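Local coordinates for type IV secretion system protein DotB (Yersinia pseudotuberculosis IP 31758, PDB 6GEF), which probably hydrolyses ATP as a hexameric motor of the type IVb secretion system, within the GspE family of secretion ATPases, at residues Ala286-Gln291 against Arg298-Arg303; Leu343-Asp348 against Ser364-Leu369. All coordinates share one frame; numbering follows the deposited sequence.

Overall arrangement
From the N terminus the chain first builds the antiparallel sheet of strands 53-59 to 143-153, then the mixed sheet of the ATPase fold, and both contacts belong to this second part. Contact 1 closes a short loop, bringing helix 293-302 back onto the end of central strand 284-288. Contact 2 comes later, where the end of strand 336-344, on the border of the same sheet, meets helix 362-372 after a detour through helix 347-355. The two follow in series and neither nest nor cross. Their centres lie about 16 Å apart, and helix 293-302 connects them: contact 1 uses Arg299 and Leu300, while Ser294 and Met297 pack against contact 2.

Contact 1 of 2, residues Ala286-Gln291 against Arg298-Arg303; sequences ATVHSQ and RRLISR
Arg299 runs past the Ser290 hydroxyl to the backbone of His289, and almost every part of its long side chain finds something to touch. At the root, Arg299 CB sits 3.5 Å from Ser290 OG, and Arg299 CG follows at 4.0 Å from the same OG. Ser290 suits this place because it is small, and its one proton has two carbonyl oxygens within reach, His289 O and Ala295 O, either bond being weak. With CG anti to the backbone N (chi1 168°), the chain sets out toward the loop; a bend at chi2 then carries Arg299 CD to 3.7 Å from His289 O. The strand 284-288 ends here in an inverse gamma turn centred on His289, in the P-loop ATPase core, and the His289 side chain touches Lys190 of the probable Walker A loop. Farther out, Arg299 NE forms a salt bridge with Asp315 of a neighbouring subunit, which forms a second one with Arg303 NH2, so a single carboxylate gathers two arginines across the interface. Arg299 NE also lies 3.8 Å above the guanidinium plane of Arg303, toward its rim. At the tip, Arg299 NH1 reaches the backbone and CB of His289, passing obliquely 3.6 Å from His289 O. Beside these polar contacts, Val288 CG1 meets Leu300 CD2 at 3.8 Å, the two branched side chains crossing at about a right angle. Both also rest on Met181 of strand 179-183, where apolar residues suit the buried interior.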
# COMPACT_ATOMS: atom_id res chain seq x y z
N ALA A 286 -1.39 28.67 -22.50
CA ALA A 286 -1.66 27.25 -22.38
C ALA A 286 -2.27 26.72 -23.65
O ALA A 286 -2.93 27.45 -24.39
CB ALA A 286 -2.62 26.96 -21.19
N THR A 287 -2.05 25.43 -23.90
CA THR A 287 -2.77 24.70 -24.93
C THR A 287 -3.80 23.79 -24.37
O THR A 287 -3.78 23.42 -23.22
CB THR A 287 -1.73 23.86 -25.75
OG1 THR A 287 -1.14 22.85 -24.92
CG2 THR A 287 -0.65 24.78 -26.34
N VAL A 288 -4.76 23.44 -25.20
CA VAL A 288 -5.93 22.61 -24.80
C VAL A 288 -6.25 21.72 -26.00
O VAL A 288 -6.28 22.17 -27.15
CB VAL A 288 -7.16 23.44 -24.41
CG1 VAL A 288 -7.89 22.77 -23.29
CG2 VAL A 288 -6.78 24.83 -23.95
N HIS A 289 -6.50 20.44 -25.72
CA HIS A 289 -6.93 19.48 -26.71
C HIS A 289 -8.48 19.56 -26.84
O HIS A 289 -9.23 18.80 -26.23
CB HIS A 289 -6.47 18.09 -26.34
CG HIS A 289 -5.01 17.86 -26.53
ND1 HIS A 289 -4.14 18.86 -26.91
CD2 HIS A 289 -4.25 16.75 -26.36
CE1 HIS A 289 -2.90 18.38 -26.97
NE2 HIS A 289 -2.95 17.11 -26.64
N SER A 290 -8.91 20.54 -27.63
CA SER A 290 -10.31 20.67 -27.97
C SER A 290 -10.47 21.20 -29.37
O SER A 290 -9.56 21.83 -29.90
CB SER A 290 -11.03 21.61 -26.95
OG SER A 290 -11.36 20.94 -25.76
N GLN A 291 -11.66 20.99 -29.93
CA GLN A 291 -11.90 21.35 -31.32
C GLN A 291 -12.17 22.83 -31.51
O GLN A 291 -11.78 23.40 -32.53
CB GLN A 291 -13.05 20.51 -31.90
CG GLN A 291 -12.62 19.12 -32.36
CD GLN A 291 -13.69 18.43 -33.17
OE1 GLN A 291 -14.53 19.07 -33.84
NE2 GLN A 291 -13.65 17.08 -33.13
N ARG A 298 -16.12 23.82 -22.15
CA ARG A 298 -16.67 22.56 -21.68
C ARG A 298 -15.58 21.64 -21.04
O ARG A 298 -15.76 21.15 -19.95
CB ARG A 298 -17.31 21.80 -22.86
CG ARG A 298 -18.68 22.23 -23.22
CD ARG A 298 -19.63 21.99 -22.06
NE ARG A 298 -20.67 21.01 -22.31
CZ ARG A 298 -21.55 21.07 -23.30
NH1 ARG A 298 -21.45 22.02 -24.25
NH2 ARG A 298 -22.53 20.14 -23.36
N ARG A 299 -14.45 21.50 -21.74
CA ARG A 299 -13.49 20.53 -21.34
C ARG A 299 -12.82 20.93 -20.03
O ARG A 299 -12.64 20.12 -19.11
CB ARG A 299 -12.43 20.33 -22.45
CG ARG A 299 -11.19 19.54 -22.02
CD ARG A 299 -10.95 18.35 -22.93
NE ARG A 299 -10.10 17.36 -22.33
CZ ARG A 299 -8.77 17.38 -22.31
NH1 ARG A 299 -8.11 18.41 -22.85
NH2 ARG A 299 -8.10 16.38 -21.73
N LEU A 300 -12.38 22.18 -19.94
CA LEU A 300 -11.79 22.67 -18.70
C LEU A 300 -12.78 22.60 -17.57
O LEU A 300 -12.42 22.22 -16.44
CB LEU A 300 -11.26 24.10 -18.89
CG LEU A 300 -10.17 24.31 -19.93
CD1 LEU A 300 -9.79 25.77 -19.93
CD2 LEU A 300 -9.02 23.35 -19.67
N ILE A 301 -14.04 22.97 -17.81
CA ILE A 301 -15.04 22.94 -16.74
C ILE A 301 -15.28 21.52 -16.25
O ILE A 301 -15.52 21.31 -15.07
CB ILE A 301 -16.35 23.61 -17.24
CG1 ILE A 301 -16.19 25.14 -17.21
CG2 ILE A 301 -17.56 23.16 -16.44
CD1 ILE A 301 -17.26 25.84 -18.03
N SER A 302 -15.22 20.54 -17.17
CA SER A 302 -15.53 19.16 -16.80
C SER A 302 -14.61 18.65 -15.68
O SER A 302 -15.02 17.83 -14.88
CB SER A 302 -15.45 18.26 -18.02
OG SER A 302 -14.12 18.15 -18.50
N ARG A 303 -13.39 19.17 -15.64
CA ARG A 303 -12.40 18.62 -14.72
C ARG A 303 -12.72 18.89 -13.26
O ARG A 303 -12.11 18.28 -12.38
CB ARG A 303 -10.99 19.14 -15.07
CG ARG A 303 -10.24 18.21 -16.03
CD ARG A 303 -10.45 18.60 -17.46
NE ARG A 303 -11.48 17.78 -18.09
CZ ARG A 303 -11.26 16.57 -18.63
NH1 ARG A 303 -10.06 16.02 -18.60
NH2 ARG A 303 -12.25 15.92 -19.17

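Contact 2 of 2, residues Leu343-Asp348 against Ser364-Leu369; sequences LNFTTD and SEVRRL
The helical bond from Leu369 N to Glu365 O, 2.9 Å long, secures the turn of helix 362-372 on which Leu343 rests. Leu343 CD1 comes against the backbone of that turn, 3.5 Å from Leu369 C, and Leu343 CD1 lies alongside Leu369 CB at 3.7 Å. The leucine's CG stands anti to the backbone N (chi1 -170°), which extends the side chain from the strand toward the helix; a leucine is long enough to bridge the gap and apolar enough for the buried seam. Leu343 CD1 also passes 4.2 Å from Val366 CG2, about one helical turn earlier. Phe345 CZ approaches Val366 CG2 to 4.0 Å. The two side chains cross at about a right angle, the valine methyl coming at the ring obliquely, while Leu343 O lies in the ring plane at its edge. A large flat apolar ring and a compact branched valine both fit this buried site. The strand gives way to an inverse gamma turn centred on Phe345, closed by Thr346 N to Asn344 O at 3.0 Å. Thr346 then takes the N-cap position of helix 347-355. The buried ring of Phe345 touches Leu353 of that helix and Met297 of helix 293-302. Leu369 packs on Ile349 and Leu353 and Val366 on Ser294, while strand 336-344 pairs with strand 320-330 through the backbone of Leu343 and Ile323.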
# COMPACT_ATOMS: atom_id res chain seq x y z
N LEU A 343 -11.82 33.75 -29.94
CA LEU A 343 -12.58 34.78 -29.25
C LEU A 343 -11.69 35.49 -28.26
O LEU A 343 -10.92 34.85 -27.51
CB LEU A 343 -13.76 34.17 -28.50
CG LEU A 343 -14.77 35.16 -27.94
CD1 LEU A 343 -16.11 34.48 -27.64
CD2 LEU A 343 -14.25 35.83 -26.73
N ASN A 344 -11.75 36.82 -28.25
CA ASN A 344 -11.00 37.64 -27.31
C ASN A 344 -11.89 37.95 -26.10
O ASN A 344 -12.93 38.56 -26.26
CB ASN A 344 -10.51 38.92 -27.99
CG ASN A 344 -9.74 39.83 -27.07
OD1 ASN A 344 -9.72 39.63 -25.87
ND2 ASN A 344 -9.15 40.86 -27.61
N PHE A 345 -11.41 37.60 -24.91
CA PHE A 345 -12.19 37.76 -23.68
C PHE A 345 -12.00 39.19 -23.15
O PHE A 345 -11.21 39.48 -22.28
CB PHE A 345 -11.79 36.72 -22.64
CG PHE A 345 -12.46 35.39 -22.82
CD1 PHE A 345 -12.46 34.73 -24.03
CD2 PHE A 345 -13.08 34.79 -21.74
CE1 PHE A 345 -13.13 33.52 -24.16
CE2 PHE A 345 -13.72 33.56 -21.87
CZ PHE A 345 -13.73 32.92 -23.07
N THR A 346 -12.77 40.10 -23.74
CA THR A 346 -12.89 41.44 -23.23
C THR A 346 -13.75 41.47 -21.97
O THR A 346 -14.51 40.54 -21.69
CB THR A 346 -13.48 42.39 -24.28
OG1 THR A 346 -14.72 41.84 -24.75
CG2 THR A 346 -12.54 42.54 -25.45
N THR A 347 -13.62 42.55 -21.21
CA THR A 347 -14.39 42.71 -19.98
C THR A 347 -15.91 42.49 -20.21
O THR A 347 -16.55 41.76 -19.47
CB THR A 347 -14.19 44.11 -19.40
OG1 THR A 347 -12.82 44.52 -19.52
CG2 THR A 347 -14.64 44.16 -17.96
N ASP A 348 -16.40 43.01 -21.35
CA ASP A 348 -17.79 42.80 -21.70
C ASP A 348 -18.13 41.30 -21.82
O ASP A 348 -19.09 40.84 -21.22
CB ASP A 348 -18.10 43.53 -23.01
CG ASP A 348 -19.52 43.30 -23.49
OD1 ASP A 348 -20.34 42.80 -22.72
OD2 ASP A 348 -19.81 43.64 -24.66
N SER A 364 -22.30 26.76 -24.47
CA SER A 364 -23.23 27.37 -25.41
C SER A 364 -23.00 28.89 -25.51
O SER A 364 -22.72 29.41 -26.60
CB SER A 364 -24.67 27.07 -24.97
OG SER A 364 -25.50 26.83 -26.09
N GLU A 365 -23.10 29.59 -24.39
CA GLU A 365 -23.01 31.04 -24.42
C GLU A 365 -21.72 31.51 -25.06
O GLU A 365 -21.68 32.60 -25.65
CB GLU A 365 -23.16 31.62 -23.00
CG GLU A 365 -24.43 32.41 -22.78
CD GLU A 365 -24.35 33.84 -23.25
OE1 GLU A 365 -23.23 34.38 -23.20
OE2 GLU A 365 -25.37 34.44 -23.64
N VAL A 366 -20.61 30.77 -24.88
CA VAL A 366 -19.37 31.14 -25.50
C VAL A 366 -19.33 30.81 -26.99
O VAL A 366 -18.62 31.48 -27.75
CB VAL A 366 -18.18 30.54 -24.73
CG1 VAL A 366 -17.90 29.13 -25.19
CG2 VAL A 366 -16.91 31.39 -24.91
N ARG A 367 -20.04 29.78 -27.42
CA ARG A 367 -20.28 29.57 -28.84
C ARG A 367 -20.99 30.75 -29.44
O ARG A 367 -20.50 31.42 -30.35
CB ARG A 367 -21.07 28.26 -29.05
CG ARG A 367 -21.25 27.91 -30.52
CD ARG A 367 -21.40 26.41 -30.72
NE ARG A 367 -22.51 25.84 -29.98
CZ ARG A 367 -22.43 25.17 -28.83
NH1 ARG A 367 -21.24 24.99 -28.25
NH2 ARG A 367 -23.54 24.73 -28.24
N ARG A 368 -22.21 31.01 -28.99
CA ARG A 368 -22.89 32.28 -29.32
C ARG A 368 -21.90 33.45 -29.36
O ARG A 368 -21.83 34.18 -30.34
CB ARG A 368 -23.99 32.55 -28.28
CG ARG A 368 -25.26 33.13 -28.88
CD ARG A 368 -25.88 34.13 -27.95
NE ARG A 368 -24.95 35.18 -27.54
CZ ARG A 368 -25.07 35.93 -26.45
NH1 ARG A 368 -26.13 35.79 -25.66
NH2 ARG A 368 -24.15 36.84 -26.16
N LEU A 369 -21.10 33.60 -28.31
CA LEU A 369 -20.27 34.80 -28.20
C LEU A 369 -19.16 34.82 -29.24
O LEU A 369 -18.75 35.91 -29.67
CB LEU A 369 -19.70 34.90 -26.77
CG LEU A 369 -20.59 35.57 -25.73
CD1 LEU A 369 -20.36 35.00 -24.34
CD2 LEU A 369 -20.35 37.07 -25.73